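Local coordinates for copper-containing nitrite reductase (Bradyrhizobium sp. ORS 375, PDB 6THE), which probably reduces nitrite to nitric oxide, as copper-containing nitrite reductases do, taking electrons through one copper centre and passing them to a second, at residues A[212-217]-A[268-273]; A[237-242]-A[251-256]. All coordinates share one frame; numbering follows the deposited sequence.

In the fold
Of the strands in these contacts, the one starting at Thr213 comes first, well along the chain; strand 227-232 of the facing sheet comes next, and then strand 236-241, where interaction 2 opens. That contact closes a short hairpin of eight intervening residues, with 251-256 folding back on 237-242 at the rim of the sheet and Val256 entering the opposite sheet. Only later does 268-273 return to 212-217, so interaction 1 spans fifty residues and encloses interaction 2 without crossing it. The two share one sheet: strand 263-269 lies between strands 213-222 and 236-241, and Lys269 N approaches Asp237 OD2 at 2.9 Å, a weak hydrogen bond. Both also adjoin the second subunit.

Interaction 1 of 2, residues A[212-217]-A[268-273]; sequences DTVRIF and FKVEVP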
# COMPACT_ATOMS: atom_id res chain seq x y z
N ASP A 212 -1.69 17.17 25.15
CA ASP A 212 -2.56 16.01 25.15
C ASP A 212 -1.97 14.92 24.25
O ASP A 212 -1.43 15.20 23.19
CB ASP A 212 -3.98 16.36 24.68
CG ASP A 212 -4.78 17.15 25.70
OD1 ASP A 212 -4.41 17.15 26.89
OD2 ASP A 212 -5.78 17.77 25.29
N THR A 213 -2.08 13.67 24.72
CA THR A 213 -1.81 12.50 23.90
C THR A 213 -3.11 12.07 23.22
O THR A 213 -4.11 11.82 23.89
CB THR A 213 -1.16 11.37 24.71
OG1 THR A 213 -1.95 11.13 25.88
CG2 THR A 213 0.27 11.67 25.11
N VAL A 214 -3.07 12.01 21.89
CA VAL A 214 -4.24 11.73 21.08
C VAL A 214 -4.08 10.34 20.45
O VAL A 214 -3.02 10.01 19.93
CB VAL A 214 -4.46 12.82 20.01
CG1 VAL A 214 -5.60 12.48 19.06
CG2 VAL A 214 -4.67 14.19 20.63
N ARG A 215 -5.16 9.55 20.52
CA ARG A 215 -5.20 8.24 19.89
C ARG A 215 -6.34 8.22 18.87
O ARG A 215 -7.51 8.38 19.23
CB ARG A 215 -5.35 7.14 20.94
CG ARG A 215 -5.55 5.74 20.38
CD ARG A 215 -4.95 4.67 21.27
NE ARG A 215 -5.44 4.72 22.64
CZ ARG A 215 -4.81 4.22 23.70
NH1 ARG A 215 -5.35 4.32 24.90
NH2 ARG A 215 -3.63 3.63 23.55
N ILE A 216 -5.98 8.02 17.60
CA ILE A 216 -6.96 7.93 16.53
C ILE A 216 -7.11 6.47 16.12
O ILE A 216 -6.16 5.85 15.64
CB ILE A 216 -6.58 8.84 15.34
CG1 ILE A 216 -6.58 10.32 15.73
CG2 ILE A 216 -7.49 8.58 14.14
CD1 ILE A 216 -5.99 11.24 14.69
N PHE A 217 -8.31 5.92 16.34
CA PHE A 217 -8.68 4.61 15.83
C PHE A 217 -9.11 4.77 14.37
O PHE A 217 -10.29 4.98 14.09
CB PHE A 217 -9.77 3.98 16.69
CG PHE A 217 -9.42 3.79 18.14
CD1 PHE A 217 -8.59 2.75 18.55
CD2 PHE A 217 -9.93 4.64 19.11
CE1 PHE A 217 -8.27 2.58 19.89
CE2 PHE A 217 -9.61 4.47 20.45
CZ PHE A 217 -8.78 3.44 20.83
N PHE A 268 -0.11 10.13 19.12
CA PHE A 268 0.83 11.24 19.03
C PHE A 268 0.58 12.24 20.17
O PHE A 268 -0.52 12.33 20.69
CB PHE A 268 0.77 11.91 17.65
CG PHE A 268 -0.60 12.37 17.21
CD1 PHE A 268 -1.45 11.51 16.53
CD2 PHE A 268 -1.03 13.66 17.45
CE1 PHE A 268 -2.71 11.93 16.12
CE2 PHE A 268 -2.29 14.08 17.04
CZ PHE A 268 -3.12 13.21 16.37
N LYS A 269 1.65 12.96 20.53
CA LYS A 269 1.60 14.02 21.52
C LYS A 269 1.55 15.36 20.79
O LYS A 269 2.35 15.61 19.89
CB LYS A 269 2.84 13.93 22.42
CG LYS A 269 3.02 15.05 23.44
CD LYS A 269 2.43 14.76 24.79
CE LYS A 269 2.97 15.66 25.88
NZ LYS A 269 2.37 15.35 27.20
N VAL A 270 0.59 16.21 21.18
CA VAL A 270 0.45 17.53 20.59
C VAL A 270 1.18 18.54 21.47
O VAL A 270 0.94 18.62 22.67
CB VAL A 270 -1.03 17.91 20.38
CG1 VAL A 270 -1.17 19.23 19.63
CG2 VAL A 270 -1.81 16.81 19.66
N GLU A 271 2.08 19.31 20.85
CA GLU A 271 3.02 20.15 21.57
C GLU A 271 2.79 21.63 21.25
O GLU A 271 3.14 22.49 22.05
CB GLU A 271 4.46 19.75 21.23
CG GLU A 271 4.80 18.31 21.58
CD GLU A 271 5.13 18.02 23.03
OE1 GLU A 271 4.77 18.84 23.91
OE2 GLU A 271 5.76 16.97 23.30
N VAL A 272 2.21 21.90 20.08
CA VAL A 272 2.10 23.25 19.56
C VAL A 272 0.63 23.55 19.24
O VAL A 272 -0.04 22.73 18.62
CB VAL A 272 3.02 23.46 18.34
CG1 VAL A 272 2.71 24.75 17.59
CG2 VAL A 272 4.49 23.41 18.72
N PRO A 273 0.10 24.73 19.65
CA PRO A 273 -1.28 25.11 19.33
C PRO A 273 -1.45 25.49 17.86
O PRO A 273 -0.50 25.92 17.22
CB PRO A 273 -1.53 26.33 20.23
CG PRO A 273 -0.15 26.93 20.41
CD PRO A 273 0.79 25.75 20.46
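Val214 lies beside the ring of Phe268, the two side chains pointing the same way, and it covers one ring face off-centre. Its CB stands 4.1 Å from the ring centroid, 23° off the normal, which meets the geometry of a CH-pi contact. With CG1 anti to the backbone N (chi1 174°), that methyl reaches Phe268 CZ at 3.7 Å. CG2 takes the other direction and meets Val270 CG2 at 4.0 Å. Ile216 approaches differently: its CD1 comes to the ring edge, in the plane, 3.6 Å from Phe268 CE1. An alanine in place of Phe268 would probably leave Val214 and Ile216 without the surface they pack on and open a gap next to Leu294 of the facing sheet. The backbone fixes this register, because Val214 and Phe268 form an antiparallel hydrogen-bonded pair: Val214 N donates to Phe268 O (2.8 Å, 174° at the hydrogen), and Phe268 N donates back to Val214 O. A third bond, from Val270 N to Asp212 O, continues the pairing just past the strand ends. On the other face, Thr213 CG2 touches Lys269 CD at 3.8 Å, while Thr213 OG1 bonds Asp154 and Lys269 NZ bonds Gly211 O. Apolar residues turned inward against Leu294 and Val296, with polar ones on the reverse face, are characteristic of a cupredoxin beta-sandwich.

Interaction 2 of 2, residues A[237-242]-A[251-256]; sequences DKVDLF and AGIQTV
Asp237 O accepts a weak hydrogen bond from Gly252 N, 3.3 Å long and bent to 149° at the hydrogen, and the neighbouring Ala251 CA makes a CA-H...O contact with the same oxygen. They join the two arms of a beta hairpin in the cupredoxin sandwich, where strands 236-241 and 250-253 run antiparallel and strand 250-253 is the outermost of its sheet within this chain. Both strands carry a bulge: Asp237 and Lys238 share Glu267 as partner on strand 263-269, a classic beta bulge, and Gly252 and Ile253 share Phe236, a G1 bulge. Gly252 has a phi of 73°, where a residue with a CB is less at ease. Past Gly252 the chain leaves this sheet for the facing one, which Val256 joins; the rest of the contact is made by apolar side chains. Val239 and Val256 both point toward the opposing segment and run antiparallel alongside one another. Val239 CG2 faces Ile253 CG2 at 4.2 Å, a looser approach than the one its other methyl makes. Phe236 touches both Ile253 and Val256 and lies alongside this buried patch. Beyond the corner the chain reaches the trimer interface: Gln254 OE1 accepts a hydrogen bond from Val122 N of the second subunit, and Gln254 NE2 bonds Phe242 O of that same subunit. Within the patch, one methyl of Val256 serves two partners. Placed anti to the backbone N, Val256 CG2 meets Val239 CG1 at 3.8 Å and Leu241 CD1 at 3.9 Å.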
# COMPACT_ATOMS: atom_id res chain seq x y z
N ASP A 237 3.72 8.98 17.22
CA ASP A 237 4.64 8.43 18.20
C ASP A 237 4.62 6.91 18.12
O ASP A 237 5.68 6.28 18.13
CB ASP A 237 4.32 8.92 19.62
CG ASP A 237 4.44 10.43 19.80
OD1 ASP A 237 5.19 11.06 19.03
OD2 ASP A 237 3.79 10.95 20.73
N LYS A 238 3.42 6.34 18.05
CA LYS A 238 3.23 4.90 17.97
C LYS A 238 2.12 4.58 16.97
O LYS A 238 1.06 5.22 16.98
CB LYS A 238 2.92 4.32 19.35
CG LYS A 238 4.12 4.18 20.28
CD LYS A 238 3.74 4.01 21.74
CE LYS A 238 4.94 4.12 22.67
NZ LYS A 238 4.53 4.11 24.09
N VAL A 239 2.37 3.59 16.11
CA VAL A 239 1.41 3.13 15.11
C VAL A 239 1.30 1.61 15.20
O VAL A 239 2.29 0.90 15.07
CB VAL A 239 1.79 3.60 13.69
CG1 VAL A 239 0.95 2.91 12.62
CG2 VAL A 239 1.72 5.11 13.54
N ASP A 240 0.07 1.14 15.41
CA ASP A 240 -0.25 -0.28 15.32
C ASP A 240 -0.62 -0.60 13.88
O ASP A 240 -1.72 -0.29 13.43
CB ASP A 240 -1.33 -0.68 16.33
CG ASP A 240 -0.90 -0.50 17.78
OD1 ASP A 240 0.10 -1.14 18.18
OD2 ASP A 240 -1.56 0.28 18.50
N LEU A 241 0.33 -1.21 13.16
CA LEU A 241 0.21 -1.46 11.73
C LEU A 241 -0.87 -2.50 11.47
O LEU A 241 -0.86 -3.58 12.07
CB LEU A 241 1.57 -1.92 11.20
CG LEU A 241 1.75 -1.87 9.68
CD1 LEU A 241 1.79 -0.44 9.17
CD2 LEU A 241 3.01 -2.62 9.26
N PHE A 242 -1.80 -2.16 10.57
CA PHE A 242 -2.95 -2.97 10.21
C PHE A 242 -3.90 -3.13 11.40
O PHE A 242 -4.83 -3.93 11.36
CB PHE A 242 -2.52 -4.31 9.59
CG PHE A 242 -1.63 -4.19 8.38
CD1 PHE A 242 -2.08 -3.58 7.22
CD2 PHE A 242 -0.35 -4.72 8.40
CE1 PHE A 242 -1.25 -3.48 6.11
CE2 PHE A 242 0.48 -4.62 7.29
CZ PHE A 242 0.02 -4.00 6.14
N ALA A 251 7.43 3.12 15.62
CA ALA A 251 7.68 4.36 16.32
C ALA A 251 8.22 5.43 15.37
O ALA A 251 9.15 5.17 14.60
CB ALA A 251 8.63 4.12 17.47
N GLY A 252 7.61 6.62 15.43
CA GLY A 252 8.06 7.79 14.70
C GLY A 252 7.78 7.69 13.20
O GLY A 252 8.71 7.69 12.40
N ILE A 253 6.49 7.62 12.84
CA ILE A 253 6.07 7.45 11.46
C ILE A 253 5.30 8.69 11.01
O ILE A 253 4.50 9.24 11.76
CB ILE A 253 5.28 6.14 11.28
CG1 ILE A 253 6.20 4.97 10.91
CG2 ILE A 253 4.15 6.29 10.27
CD1 ILE A 253 7.02 4.42 12.05
N GLN A 254 5.58 9.13 9.78
CA GLN A 254 4.96 10.30 9.18
C GLN A 254 3.64 9.91 8.53
O GLN A 254 2.60 10.51 8.82
CB GLN A 254 5.92 10.98 8.19
CG GLN A 254 6.46 10.04 7.11
CD GLN A 254 7.45 10.69 6.18
OE1 GLN A 254 7.31 11.85 5.79
NE2 GLN A 254 8.47 9.93 5.79
N THR A 255 3.69 8.90 7.65
CA THR A 255 2.54 8.47 6.87
C THR A 255 2.46 6.95 6.91
O THR A 255 3.46 6.26 6.70
CB THR A 255 2.64 9.00 5.43
OG1 THR A 255 2.90 10.41 5.48
CG2 THR A 255 1.39 8.75 4.62
N VAL A 256 1.25 6.43 7.18
CA VAL A 256 1.03 5.00 7.32
C VAL A 256 0.03 4.53 6.26
O VAL A 256 -1.02 5.13 6.08
CB VAL A 256 0.59 4.63 8.75
CG1 VAL A 256 -0.60 5.45 9.24
CG2 VAL A 256 0.32 3.14 8.91